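Local coordinates for protein lactococcal phage P2 ORF15 (Lactococcus phage p2, PDB 2WZP) that probably builds the distal tail ring of the phage baseplate, joining the tail to the host-recognition machinery, at residues M[172-177]-M[214-219]. Residues are numbered along the deposited sequence; the frame is centred on the assembly and turned at random.
Sequences FDKIQN and RLSRWD
The backbone from F172 to I175 runs roughly opposite to that from L215 to W218, their end-to-end directions 150° apart, and D173 N donates a nearly straight hydrogen bond to L215 O (2.9 Å). The contact joins the two sheets of the C-terminal domain, a β-sandwich consistent with the galectin-like fold of Dit proteins: strand 165-173 edges one sheet, strand 218-220 the other. It also closes the base of the long, mostly irregular excursion between the segments, probably the arm that reaches toward the receptor-binding protein.

The same L215 O receives a CA-H...O contact from F172 CA. F172 suits this inter-sheet position because its flat ring reaches along the backbone of R217 and W218: CD1 lies 3.5 Å from R217 O, and CE1 lies 3.5 Å from W218 CB. CG of F172 stands anti to its carbonyl carbon (chi1 -43°), which swings the ring along the backbone toward these two atoms. The F172 and W218 rings meet obliquely, planes at 31°; F317 meets the F172 ring edge-to-face, and M307 packs against both F172 and W218. W218, large and mostly apolar, leads its indole onward to I319.

S216, with its short side chain, sits beside the D173 carbonyl, CB near D173 O, while its hydroxyl serves the turn by bonding D213 O. Farther out, the CG1 methylene of I175 lies loosely against the CD1 methyl of L215 (4.3 Å). K174 combines an apolar stem with a charged end: CD passes 3.9 Å from S216 OG, and NZ forms a salt bridge with D213 OD2.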
# COMPACT_ATOMS: atom_id res chain seq x y z
N PHE M 172 -4.49 -45.73 43.76
CA PHE M 172 -4.24 -45.55 45.18
C PHE M 172 -4.88 -46.73 45.90
O PHE M 172 -6.05 -47.02 45.64
CB PHE M 172 -4.79 -44.21 45.66
CG PHE M 172 -4.49 -43.08 44.71
CD1 PHE M 172 -3.21 -42.55 44.62
CD2 PHE M 172 -5.50 -42.53 43.93
CE1 PHE M 172 -2.93 -41.51 43.73
CE2 PHE M 172 -5.23 -41.47 43.06
CZ PHE M 172 -3.94 -40.98 42.95
N ASP M 173 -4.10 -47.44 46.72
CA ASP M 173 -4.55 -48.62 47.45
C ASP M 173 -4.34 -48.44 48.94
O ASP M 173 -3.23 -48.14 49.36
CB ASP M 173 -3.77 -49.86 46.99
CG ASP M 173 -4.31 -50.54 45.76
OD1 ASP M 173 -5.19 -51.41 45.91
OD2 ASP M 173 -3.79 -50.27 44.66
N LYS M 174 -5.38 -48.69 49.73
CA LYS M 174 -5.27 -48.59 51.17
C LYS M 174 -4.77 -49.94 51.73
O LYS M 174 -5.52 -50.91 51.87
CB LYS M 174 -6.59 -48.12 51.81
CG LYS M 174 -6.45 -47.69 53.26
CD LYS M 174 -5.78 -46.34 53.45
CE LYS M 174 -5.54 -46.18 54.94
NZ LYS M 174 -5.29 -44.76 55.32
N ILE M 175 -3.45 -50.00 51.95
CA ILE M 175 -2.73 -51.16 52.45
C ILE M 175 -2.39 -50.90 53.91
O ILE M 175 -1.91 -49.82 54.27
CB ILE M 175 -1.43 -51.44 51.63
CG1 ILE M 175 -1.61 -51.34 50.08
CG2 ILE M 175 -0.73 -52.74 52.06
CD1 ILE M 175 -2.49 -52.39 49.41
N GLN M 176 -2.66 -51.89 54.75
CA GLN M 176 -2.38 -51.82 56.18
C GLN M 176 -1.21 -52.71 56.48
O GLN M 176 -1.09 -53.80 55.94
CB GLN M 176 -3.60 -52.28 57.00
CG GLN M 176 -4.65 -51.18 57.18
CD GLN M 176 -4.81 -50.81 58.63
OE1 GLN M 176 -5.28 -51.61 59.46
NE2 GLN M 176 -4.39 -49.60 58.98
N ASN M 177 -0.34 -52.23 57.35
CA ASN M 177 0.83 -52.96 57.83
C ASN M 177 0.36 -54.14 58.68
O ASN M 177 -0.72 -54.09 59.26
CB ASN M 177 1.66 -52.02 58.71
CG ASN M 177 2.65 -51.17 57.97
OD1 ASN M 177 3.07 -51.48 56.85
ND2 ASN M 177 3.09 -50.11 58.60
N ARG M 214 1.54 -44.16 52.07
CA ARG M 214 1.95 -43.47 50.85
C ARG M 214 1.38 -44.12 49.57
O ARG M 214 1.25 -43.45 48.57
CB ARG M 214 3.49 -43.34 50.79
CG ARG M 214 4.19 -44.49 50.09
CD ARG M 214 5.63 -44.62 50.45
NE ARG M 214 5.85 -45.93 51.05
CZ ARG M 214 6.55 -46.88 50.48
NH1 ARG M 214 7.16 -46.66 49.33
NH2 ARG M 214 6.67 -48.06 51.05
N LEU M 215 1.05 -45.42 49.63
CA LEU M 215 0.51 -46.20 48.50
C LEU M 215 -0.97 -45.89 48.19
O LEU M 215 -1.49 -46.29 47.15
CB LEU M 215 0.75 -47.73 48.73
CG LEU M 215 2.19 -48.20 49.01
CD1 LEU M 215 2.22 -49.67 49.30
CD2 LEU M 215 3.11 -47.95 47.83
N SER M 216 -1.64 -45.17 49.11
CA SER M 216 -3.04 -44.77 48.98
C SER M 216 -3.13 -43.26 48.69
O SER M 216 -4.22 -42.72 48.63
CB SER M 216 -3.78 -45.06 50.28
OG SER M 216 -3.34 -44.19 51.31
N ARG M 217 -1.99 -42.60 48.52
CA ARG M 217 -1.91 -41.16 48.36
C ARG M 217 -1.38 -40.70 47.04
O ARG M 217 -0.53 -41.34 46.43
CB ARG M 217 -1.02 -40.57 49.44
CG ARG M 217 -1.58 -40.68 50.85
CD ARG M 217 -0.92 -39.67 51.75
NE ARG M 217 0.52 -39.70 51.59
CZ ARG M 217 1.33 -40.32 52.44
NH1 ARG M 217 0.84 -40.93 53.51
NH2 ARG M 217 2.64 -40.32 52.23
N TRP M 218 -1.84 -39.52 46.64
CA TRP M 218 -1.40 -38.81 45.46
C TRP M 218 -0.46 -37.74 45.95
O TRP M 218 -0.85 -36.90 46.77
CB TRP M 218 -2.61 -38.17 44.76
CG TRP M 218 -2.31 -37.46 43.47
CD1 TRP M 218 -1.13 -37.44 42.78
CD2 TRP M 218 -3.25 -36.69 42.69
NE1 TRP M 218 -1.26 -36.66 41.65
CE2 TRP M 218 -2.55 -36.19 41.57
CE3 TRP M 218 -4.61 -36.36 42.85
CZ2 TRP M 218 -3.16 -35.37 40.62
CZ3 TRP M 218 -5.22 -35.56 41.89
CH2 TRP M 218 -4.50 -35.07 40.80
N ASP M 219 0.79 -37.78 45.48
CA ASP M 219 1.79 -36.77 45.81
C ASP M 219 1.73 -35.74 44.68
O ASP M 219 2.19 -35.99 43.55
CB ASP M 219 3.17 -37.43 45.96
CG ASP M 219 4.30 -36.46 46.24
OD1 ASP M 219 4.10 -35.50 47.02
OD2 ASP M 219 5.40 -36.68 45.69